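Local coordinates for protein hydrazine synthase alpha subunit (Candidatus Kuenenia stuttgartiensis, PDB 5C2V) that forms hydrazine within the hydrazine synthase complex by condensing ammonia with hydroxylamine delivered from the gamma subunit, using heme c as cofactor, at residues D[522-527]-D[547-552]; D[263-268]-D[397-402]; D[48-53]-D[181-186]. One frame throughout, in Å; residues are numbered along the deposited sequence.

Contact 1. Residues D[522-527]-D[547-552]; sequences LSDVPY and YLRPYH
In the middle domain, which binds the pentacoordinated heme c, the connection between strands 517-522 and 527-532 lies against the loop that leads into strand 553-556, with Ser523 and Asp524 facing Leu548 and Arg549. The backbones are joined by a nearly straight bond from Asp524 N to Leu548 O (2.7 Å, 163° at the hydrogen). The same aspartate also forms a salt bridge with the next residue, Arg549, whose NE donates to the syn lone pair of Asp524 OD1 at 2.9 Å. This bond is bent, 133° at the hydrogen: OD1 is tilted out of the guanidinium plane, and the carboxylate and guanidinium planes stand 53° apart. The arginine chain folds at its second and third torsions, which brings NE over to the aspartate, while the remaining nitrogens are held outside the contact by Asp265 O and Asp219. Arg549 also begins a type II beta turn ending at His552, and its second residue, Pro550, rests CG against Asp524 OD2 at 3.5 Å. At the other end of the contact a water bridges the loops, donating to Val525 O (2.9 Å) and accepting from Leu548 N (2.6 Å). Beside it the Tyr527 side chain crosses that of Leu548 obliquely, its OH 3.7 Å from Leu548 CG and its CE1 3.8 Å from Tyr547 N. The Tyr527 ring also meets Trp431.

Contact 2. Residues D[263-268]-D[397-402]; sequences NWDGAY and INTFTA
The indole of Trp264 meets the backbone of Ile397 where a turn of the six-bladed beta-propeller faces the chain that follows its closing strand. NE1 donates to Ile397 O at 2.8 Å (165° at the hydrogen), and the oxygen lies almost in the indole plane at the ring's edge. Next along the rim, Trp264 CZ2 touches Thr399 CG2 at 3.6 Å, the two side chains crossing at about a right angle. Asp265 runs past Thr399 in the opposite direction, with OD2 3.4 Å from Thr399 OG1 and 3.8 Å from Thr401 CG2. Trp264 and Asp265 are the two central residues of a type I beta turn from Asn263 to Gly266, part of the loop between strands 256-262 and 270-273 of a four-stranded blade. Further out, Arg189 makes a cation-pi contact with the Trp264 ring, Tyr131 packs on it, and His552 forms a weak bond to Asp265 OD2. The far side of 397-402 belongs to the subunit interface: Asn398 bonds to Asn138 of the gamma subunit, and Phe400 meets Phe132 of that chain edge-to-face. Within 397-402, Thr399 OG1, anti to its own N (chi1 167°), donates in the carbonyl plane to a lone pair of Thr401 O at 2.9 Å.

Contact 3. Residues D[48-53]-D[181-186]; sequences NYPHYI and NPYAYN
His51 reaches from the loop between strands 31-37 and 58-63 to Tyr183 and Tyr185, with which it forms an aromatic cluster. Its CB sits squarely over one face of the Tyr183 ring, 3.3 Å from the centroid and only 4° off the normal, a CH-pi contact; Asn181 CB lies over the rim of the opposite face. The same CB also approaches the edge of Tyr185, 3.5 Å from its CE1. The first torsion, which sets CG anti to the backbone N (chi1 175°), carries the imidazole alongside Tyr183: His51 CG lies 3.6 Å and CD2 3.8 Å from Tyr183 CD2. The two rings are almost parallel, yet slid so far that they barely overlap, with centroids 4.7 Å apart. On the ring, His51 ND1 and Tyr185 OH share a hydrogen bond of 2.7 Å, bent at 141°, the hydroxyl lying near the imidazole plane. Pro50, which follows a cis peptide bond, adds its CG at 4.2 Å from Tyr185 CD1. Neighbouring Tyr49 bonds to Asp230 and Tyr52 to Asp44, and weak bonds to Gln288 and Arg338 extend from these hydroxyls to further blades, consistent with a loop set near the propeller axis. Either His51 ND1 or Tyr185 OH could donate, so the bond suits either neutral tautomer of the imidazole, and it probably limits rotation of the ring about CB-CG.

Contacts 1 and 2 form one continuous region, their centres about 12 Å apart. Arg549 NH1 lies 2.6 Å from Asp265 O, a probable hydrogen bond, and the His552 ring packs between the two loops of contact 2, with CE1 3.5 Å from Thr401 CB and CD2 3.5 Å from Ala267 CB. The middle domain is thereby joined to a propeller blade and to the chain beyond it. The side chain of Tyr527 is about 6 Å from the heme c and that of Asn263 about 11 Å. A bound magnesium ion lies about 3 Å from the Asn263 side chain and 10 Å from that of Arg549. Contact 3, centred about 23 Å and 25 Å from contacts 1 and 2, joins propeller loops away from the heme and metal sites.

Contact 1. Residues D[522-527]-D[547-552]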
loop_
_atom_site.group_PDB
_atom_site.type_symbol
_atom_site.label_atom_id
_atom_site.label_comp_id
_atom_site.label_asym_id
_atom_site.label_seq_id
_atom_site.Cartn_x
_atom_site.Cartn_y
_atom_site.Cartn_z
ATOM N N LEU D 522 6.570 -4.830 34.932
ATOM C CA LEU D 522 7.817 -5.552 34.709
ATOM C C LEU D 522 8.791 -4.751 33.851
ATOM O O LEU D 522 8.383 -3.928 33.031
ATOM C CB LEU D 522 7.539 -6.902 34.046
ATOM C CG LEU D 522 6.755 -7.951 34.833
ATOM C CD1 LEU D 522 6.135 -8.965 33.886
ATOM C CD2 LEU D 522 7.664 -8.645 35.830
ATOM N N SER D 523 10.081 -4.998 34.049
ATOM C CA SER D 523 11.116 -4.328 33.270
ATOM C C SER D 523 12.036 -5.362 32.629
ATOM O O SER D 523 12.022 -6.533 33.013
ATOM C CB SER D 523 11.918 -3.366 34.148
ATOM O OG SER D 523 12.676 -4.065 35.118
ATOM N N ASP D 524 12.815 -4.921 31.645
ATOM C CA ASP D 524 13.692 -5.796 30.865
ATOM C C ASP D 524 12.911 -6.884 30.130
ATOM O O ASP D 524 13.448 -7.952 29.834
ATOM C CB ASP D 524 14.764 -6.433 31.756
ATOM C CG ASP D 524 15.807 -5.436 32.222
ATOM O OD1 ASP D 524 16.063 -4.454 31.494
ATOM O OD2 ASP D 524 16.379 -5.640 33.314
ATOM N N VAL D 525 11.641 -6.611 29.843
ATOM C CA VAL D 525 10.808 -7.532 29.076
ATOM C C VAL D 525 10.036 -6.773 27.998
ATOM O O VAL D 525 9.617 -5.635 28.214
ATOM C CB VAL D 525 9.816 -8.301 29.981
ATOM C CG1 VAL D 525 10.565 -9.207 30.950
ATOM C CG2 VAL D 525 8.914 -7.338 30.734
ATOM N N PRO D 526 9.860 -7.394 26.821
ATOM C CA PRO D 526 9.123 -6.746 25.729
ATOM C C PRO D 526 7.624 -6.651 26.015
ATOM O O PRO D 526 7.034 -7.613 26.507
ATOM C CB PRO D 526 9.397 -7.661 24.533
ATOM C CG PRO D 526 9.646 -9.000 25.143
ATOM C CD PRO D 526 10.357 -8.727 26.438
ATOM N N TYR D 527 7.020 -5.508 25.705
ATOM C CA TYR D 527 5.600 -5.303 25.976
ATOM C C TYR D 527 4.987 -4.217 25.094
ATOM O O TYR D 527 5.702 -3.425 24.482
ATOM C CB TYR D 527 5.384 -4.947 27.451
ATOM C CG TYR D 527 5.693 -3.505 27.795
ATOM C CD1 TYR D 527 6.993 -3.097 28.054
ATOM C CD2 TYR D 527 4.681 -2.554 27.868
ATOM C CE1 TYR D 527 7.283 -1.781 28.365
ATOM C CE2 TYR D 527 4.960 -1.236 28.179
ATOM C CZ TYR D 527 6.262 -0.856 28.429
ATOM O OH TYR D 527 6.546 0.454 28.742
ATOM N N TYR D 547 10.279 -1.496 26.001
ATOM C CA TYR D 547 10.976 -2.097 27.128
ATOM C C TYR D 547 11.451 -1.038 28.113
ATOM O O TYR D 547 11.899 0.039 27.720
ATOM C CB TYR D 547 12.160 -2.933 26.636
ATOM C CG TYR D 547 13.026 -2.219 25.622
ATOM C CD1 TYR D 547 12.738 -2.284 24.265
ATOM C CD2 TYR D 547 14.128 -1.477 26.023
ATOM C CE1 TYR D 547 13.524 -1.631 23.336
ATOM C CE2 TYR D 547 14.921 -0.822 25.101
ATOM C CZ TYR D 547 14.614 -0.903 23.760
ATOM O OH TYR D 547 15.401 -0.252 22.837
ATOM N N LEU D 548 11.344 -1.351 29.398
ATOM C CA LEU D 548 11.806 -0.452 30.444
ATOM C C LEU D 548 13.018 -1.036 31.152
ATOM O O LEU D 548 13.044 -2.222 31.473
ATOM C CB LEU D 548 10.691 -0.180 31.457
ATOM C CG LEU D 548 9.439 0.552 30.970
ATOM C CD1 LEU D 548 8.363 0.535 32.046
ATOM C CD2 LEU D 548 9.773 1.981 30.567
ATOM N N ARG D 549 14.030 -0.208 31.380
ATOM C CA ARG D 549 15.141 -0.609 32.230
ATOM C C ARG D 549 14.663 -0.556 33.679
ATOM O O ARG D 549 13.677 0.120 33.974
ATOM C CB ARG D 549 16.361 0.292 32.009
ATOM C CG ARG D 549 16.943 0.244 30.598
ATOM C CD ARG D 549 17.003 -1.177 30.044
ATOM N NE ARG D 549 17.699 -2.107 30.933
ATOM C CZ ARG D 549 19.010 -2.326 30.916
ATOM N NH1 ARG D 549 19.784 -1.677 30.056
ATOM N NH2 ARG D 549 19.547 -3.192 31.762
ATOM N N PRO D 550 15.336 -1.291 34.583
ATOM C CA PRO D 550 14.957 -1.285 36.001
ATOM C C PRO D 550 14.860 0.121 36.594
ATOM O O PRO D 550 15.722 0.958 36.319
ATOM C CB PRO D 550 16.087 -2.075 36.662
ATOM C CG PRO D 550 16.536 -3.016 35.605
ATOM C CD PRO D 550 16.407 -2.266 34.307
ATOM N N TYR D 551 13.794 0.371 37.355
ATOM C CA TYR D 551 13.569 1.637 38.064
ATOM C C TYR D 551 13.294 2.811 37.117
ATOM O O TYR D 551 12.850 3.876 37.544
ATOM C CB TYR D 551 14.763 1.960 38.975
ATOM C CG TYR D 551 14.676 3.307 39.654
ATOM C CD1 TYR D 551 13.799 3.519 40.709
ATOM C CD2 TYR D 551 15.466 4.369 39.235
ATOM C CE1 TYR D 551 13.714 4.751 41.331
ATOM C CE2 TYR D 551 15.387 5.603 39.849
ATOM C CZ TYR D 551 14.510 5.789 40.896
ATOM O OH TYR D 551 14.431 7.017 41.512
ATOM N N HIS D 552 13.531 2.607 35.827
ATOM C CA HIS D 552 13.260 3.635 34.835
ATOM C C HIS D 552 11.768 3.845 34.658
ATOM O O HIS D 552 10.955 3.011 35.057
ATOM C CB HIS D 552 13.895 3.279 33.491
ATOM C CG HIS D 552 15.353 3.601 33.409
ATOM N ND1 HIS D 552 16.290 3.030 34.244
ATOM C CD2 HIS D 552 16.035 4.441 32.596
ATOM C CE1 HIS D 552 17.487 3.502 33.945
ATOM N NE2 HIS D 552 17.360 4.360 32.948
HETATM O O HOH W 1 10.037 -3.444 30.048
#

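Contact 2. Residues D[263-268]-D[397-402]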
loop_
_atom_site.group_PDB
_atom_site.type_symbol
_atom_site.label_atom_id
_atom_site.label_comp_id
_atom_site.label_asym_id
_atom_site.label_seq_id
_atom_site.Cartn_x
_atom_site.Cartn_y
_atom_site.Cartn_z
ATOM N N ASN D 263 19.375 5.412 23.948
ATOM C CA ASN D 263 20.468 5.673 24.874
ATOM C C ASN D 263 21.286 4.405 25.073
ATOM O O ASN D 263 20.770 3.299 24.916
ATOM C CB ASN D 263 19.939 6.194 26.211
ATOM C CG ASN D 263 19.385 7.601 26.111
ATOM O OD1 ASN D 263 18.282 7.883 26.581
ATOM N ND2 ASN D 263 20.151 8.496 25.496
ATOM N N TRP D 264 22.561 4.563 25.418
ATOM C CA TRP D 264 23.472 3.424 25.480
ATOM C C TRP D 264 23.105 2.436 26.588
ATOM O O TRP D 264 23.605 1.312 26.610
ATOM C CB TRP D 264 24.916 3.909 25.654
ATOM C CG TRP D 264 25.195 4.599 26.952
ATOM C CD1 TRP D 264 24.793 5.850 27.320
ATOM C CD2 TRP D 264 25.966 4.087 28.045
ATOM N NE1 TRP D 264 25.254 6.143 28.580
ATOM C CE2 TRP D 264 25.977 5.077 29.047
ATOM C CE3 TRP D 264 26.641 2.885 28.277
ATOM C CZ2 TRP D 264 26.638 4.903 30.262
ATOM C CZ3 TRP D 264 27.296 2.713 29.483
ATOM C CH2 TRP D 264 27.289 3.716 30.460
ATOM N N ASP D 265 22.241 2.857 27.507
ATOM C CA ASP D 265 21.683 1.941 28.497
ATOM C C ASP D 265 20.301 1.437 28.079
ATOM O O ASP D 265 19.705 0.602 28.760
ATOM C CB ASP D 265 21.605 2.612 29.871
ATOM C CG ASP D 265 20.772 3.877 29.854
ATOM O OD1 ASP D 265 20.730 4.545 28.801
ATOM O OD2 ASP D 265 20.161 4.203 30.893
ATOM N N GLY D 266 19.797 1.944 26.957
ATOM C CA GLY D 266 18.490 1.554 26.459
ATOM C C GLY D 266 17.343 2.170 27.241
ATOM O O GLY D 266 16.293 1.550 27.417
ATOM N N ALA D 267 17.549 3.394 27.714
ATOM C CA ALA D 267 16.553 4.091 28.520
ATOM C C ALA D 267 15.448 4.737 27.686
ATOM O O ALA D 267 14.298 4.805 28.118
ATOM C CB ALA D 267 17.231 5.142 29.386
ATOM N N TYR D 268 15.795 5.214 26.494
ATOM C CA TYR D 268 14.860 6.010 25.703
ATOM C C TYR D 268 14.928 5.727 24.198
ATOM O O TYR D 268 15.403 6.564 23.431
ATOM C CB TYR D 268 15.121 7.497 25.969
ATOM C CG TYR D 268 14.032 8.443 25.511
ATOM C CD1 TYR D 268 12.829 8.538 26.200
ATOM C CD2 TYR D 268 14.223 9.270 24.411
ATOM C CE1 TYR D 268 11.837 9.412 25.791
ATOM C CE2 TYR D 268 13.238 10.147 23.996
ATOM C CZ TYR D 268 12.048 10.215 24.689
ATOM O OH TYR D 268 11.067 11.086 24.277
ATOM N N ILE D 397 26.035 10.009 28.049
ATOM C CA ILE D 397 24.837 10.349 28.806
ATOM C C ILE D 397 24.780 9.583 30.125
ATOM O O ILE D 397 25.173 8.419 30.193
ATOM C CB ILE D 397 23.563 10.061 27.983
ATOM C CG1 ILE D 397 23.708 10.620 26.565
ATOM C CG2 ILE D 397 22.331 10.641 28.662
ATOM C CD1 ILE D 397 23.940 12.115 26.514
ATOM N N ASN D 398 24.295 10.247 31.170
ATOM C CA ASN D 398 24.174 9.637 32.488
ATOM C C ASN D 398 23.183 8.477 32.514
ATOM O O ASN D 398 22.045 8.612 32.065
ATOM C CB ASN D 398 23.759 10.688 33.519
ATOM C CG ASN D 398 24.815 11.757 33.721
ATOM O OD1 ASN D 398 25.719 11.605 34.542
ATOM N ND2 ASN D 398 24.705 12.847 32.970
ATOM N N THR D 399 23.623 7.340 33.045
ATOM C CA THR D 399 22.766 6.166 33.158
ATOM C C THR D 399 22.242 5.984 34.580
ATOM O O THR D 399 22.993 6.066 35.551
ATOM C CB THR D 399 23.500 4.883 32.728
ATOM O OG1 THR D 399 22.737 3.738 33.132
ATOM C CG2 THR D 399 24.880 4.813 33.365
ATOM N N PHE D 400 20.938 5.759 34.691
ATOM C CA PHE D 400 20.306 5.528 35.983
ATOM C C PHE D 400 20.114 4.043 36.291
ATOM O O PHE D 400 19.456 3.687 37.267
ATOM C CB PHE D 400 18.982 6.287 36.059
ATOM C CG PHE D 400 19.158 7.763 36.269
ATOM C CD1 PHE D 400 19.398 8.611 35.198
ATOM C CD2 PHE D 400 19.122 8.299 37.545
ATOM C CE1 PHE D 400 19.576 9.968 35.397
ATOM C CE2 PHE D 400 19.300 9.654 37.751
ATOM C CZ PHE D 400 19.527 10.490 36.676
ATOM N N THR D 401 20.658 3.179 35.440
ATOM C CA THR D 401 20.644 1.746 35.720
ATOM C C THR D 401 22.047 1.136 35.710
ATOM O O THR D 401 22.886 1.468 34.872
ATOM C CB THR D 401 19.758 0.973 34.716
ATOM O OG1 THR D 401 19.882 -0.435 34.955
ATOM C CG2 THR D 401 20.167 1.276 33.281
ATOM N N ALA D 402 22.285 0.243 36.666
ATOM C CA ALA D 402 23.540 -0.493 36.780
ATOM C C ALA D 402 23.458 -1.810 36.009
ATOM O O ALA D 402 24.322 -2.676 36.145
ATOM C CB ALA D 402 23.894 -0.737 38.237
#

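Contact 3. Residues D[48-53]-D[181-186]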
loop_
_atom_site.group_PDB
_atom_site.type_symbol
_atom_site.label_atom_id
_atom_site.label_comp_id
_atom_site.label_asym_id
_atom_site.label_seq_id
_atom_site.Cartn_x
_atom_site.Cartn_y
_atom_site.Cartn_z
ATOM N N ASN D 48 20.889 -13.323 4.650
ATOM C CA ASN D 48 20.442 -13.673 5.997
ATOM C C ASN D 48 20.623 -12.546 7.019
ATOM O O ASN D 48 20.417 -12.754 8.215
ATOM C CB ASN D 48 21.156 -14.937 6.476
ATOM C CG ASN D 48 20.565 -16.200 5.873
ATOM O OD1 ASN D 48 21.281 -17.035 5.321
ATOM N ND2 ASN D 48 19.247 -16.341 5.973
ATOM N N TYR D 49 21.024 -11.370 6.538
ATOM C CA TYR D 49 21.241 -10.180 7.368
ATOM C C TYR D 49 20.046 -9.916 8.286
ATOM O O TYR D 49 18.905 -10.118 7.876
ATOM C CB TYR D 49 21.479 -8.967 6.460
ATOM C CG TYR D 49 22.527 -7.981 6.924
ATOM C CD1 TYR D 49 23.847 -8.097 6.508
ATOM C CD2 TYR D 49 22.192 -6.913 7.746
ATOM C CE1 TYR D 49 24.808 -7.192 6.917
ATOM C CE2 TYR D 49 23.146 -6.003 8.162
ATOM C CZ TYR D 49 24.452 -6.148 7.743
ATOM O OH TYR D 49 25.406 -5.245 8.152
ATOM N N PRO D 50 20.286 -9.464 9.532
ATOM C CA PRO D 50 21.518 -9.160 10.270
ATOM C C PRO D 50 22.343 -10.375 10.660
ATOM O O PRO D 50 23.501 -10.209 11.047
ATOM C CB PRO D 50 21.005 -8.455 11.521
ATOM C CG PRO D 50 19.695 -9.066 11.757
ATOM C CD PRO D 50 19.102 -9.281 10.390
ATOM N N HIS D 51 21.784 -11.577 10.556
ATOM C CA HIS D 51 22.508 -12.720 11.074
ATOM C C HIS D 51 23.441 -13.097 9.950
ATOM O O HIS D 51 23.067 -13.751 8.977
ATOM C CB HIS D 51 21.549 -13.857 11.438
ATOM C CG HIS D 51 22.222 -15.123 11.868
ATOM N ND1 HIS D 51 22.783 -15.283 13.117
ATOM C CD2 HIS D 51 22.397 -16.301 11.225
ATOM C CE1 HIS D 51 23.287 -16.499 13.219
ATOM N NE2 HIS D 51 23.067 -17.139 12.085
ATOM N N TYR D 52 24.683 -12.671 10.132
ATOM C CA TYR D 52 25.662 -12.655 9.066
ATOM C C TYR D 52 26.990 -13.137 9.613
ATOM O O TYR D 52 27.616 -12.466 10.434
ATOM C CB TYR D 52 25.755 -11.237 8.491
ATOM C CG TYR D 52 26.820 -10.999 7.446
ATOM C CD1 TYR D 52 26.658 -11.451 6.143
ATOM C CD2 TYR D 52 27.963 -10.272 7.750
ATOM C CE1 TYR D 52 27.623 -11.215 5.181
ATOM C CE2 TYR D 52 28.931 -10.029 6.794
ATOM C CZ TYR D 52 28.757 -10.503 5.513
ATOM O OH TYR D 52 29.720 -10.264 4.559
ATOM N N ILE D 53 27.424 -14.297 9.144
ATOM C CA ILE D 53 28.681 -14.876 9.585
ATOM C C ILE D 53 29.418 -15.336 8.344
ATOM O O ILE D 53 29.359 -16.508 7.977
ATOM C CB ILE D 53 28.479 -16.055 10.560
ATOM C CG1 ILE D 53 27.470 -15.690 11.653
ATOM C CG2 ILE D 53 29.807 -16.466 11.181
ATOM C CD1 ILE D 53 27.228 -16.795 12.656
ATOM N N ASN D 181 12.819 -17.096 11.914
ATOM C CA ASN D 181 14.231 -17.284 11.605
ATOM C C ASN D 181 14.942 -17.785 12.854
ATOM O O ASN D 181 14.547 -17.441 13.967
ATOM C CB ASN D 181 14.866 -15.983 11.111
ATOM C CG ASN D 181 14.293 -15.519 9.788
ATOM O OD1 ASN D 181 13.816 -14.390 9.666
ATOM N ND2 ASN D 181 14.342 -16.387 8.785
ATOM N N PRO D 182 15.991 -18.603 12.688
ATOM C CA PRO D 182 16.609 -19.136 13.906
ATOM C C PRO D 182 17.612 -18.174 14.539
ATOM O O PRO D 182 18.719 -18.584 14.891
ATOM C CB PRO D 182 17.313 -20.394 13.401
ATOM C CG PRO D 182 17.711 -20.036 11.999
ATOM C CD PRO D 182 16.608 -19.149 11.465
ATOM N N TYR D 183 17.224 -16.911 14.676
ATOM C CA TYR D 183 17.996 -15.934 15.433
ATOM C C TYR D 183 17.105 -14.786 15.903
ATOM O O TYR D 183 16.178 -14.395 15.196
ATOM C CB TYR D 183 19.153 -15.394 14.587
ATOM C CG TYR D 183 18.743 -14.939 13.201
ATOM C CD1 TYR D 183 18.363 -13.624 12.964
ATOM C CD2 TYR D 183 18.743 -15.825 12.130
ATOM C CE1 TYR D 183 17.991 -13.205 11.698
ATOM C CE2 TYR D 183 18.374 -15.414 10.861
ATOM C CZ TYR D 183 17.997 -14.104 10.652
ATOM O OH TYR D 183 17.628 -13.691 9.391
ATOM N N ALA D 184 17.378 -14.244 17.086
ATOM C CA ALA D 184 16.819 -12.946 17.451
ATOM C C ALA D 184 17.897 -12.068 18.077
ATOM O O ALA D 184 18.343 -12.321 19.196
ATOM C CB ALA D 184 15.644 -13.115 18.402
ATOM N N TYR D 185 18.297 -11.028 17.355
ATOM C CA TYR D 185 19.340 -10.120 17.821
ATOM C C TYR D 185 18.837 -9.000 18.726
ATOM O O TYR D 185 17.675 -8.598 18.659
ATOM C CB TYR D 185 20.091 -9.530 16.630
ATOM C CG TYR D 185 21.081 -10.502 16.035
ATOM C CD1 TYR D 185 20.691 -11.416 15.067
ATOM C CD2 TYR D 185 22.404 -10.521 16.459
ATOM C CE1 TYR D 185 21.590 -12.313 14.529
ATOM C CE2 TYR D 185 23.311 -11.415 15.926
ATOM C CZ TYR D 185 22.900 -12.308 14.961
ATOM O OH TYR D 185 23.800 -13.200 14.425
ATOM N N ASN D 186 19.735 -8.507 19.570
ATOM C CA ASN D 186 19.480 -7.332 20.388
ATOM C C ASN D 186 20.781 -6.581 20.647
ATOM O O ASN D 186 21.848 -7.014 20.211
ATOM C CB ASN D 186 18.813 -7.729 21.702
ATOM C CG ASN D 186 17.303 -7.800 21.589
ATOM O OD1 ASN D 186 16.670 -6.898 21.043
ATOM N ND2 ASN D 186 16.718 -8.867 22.119
#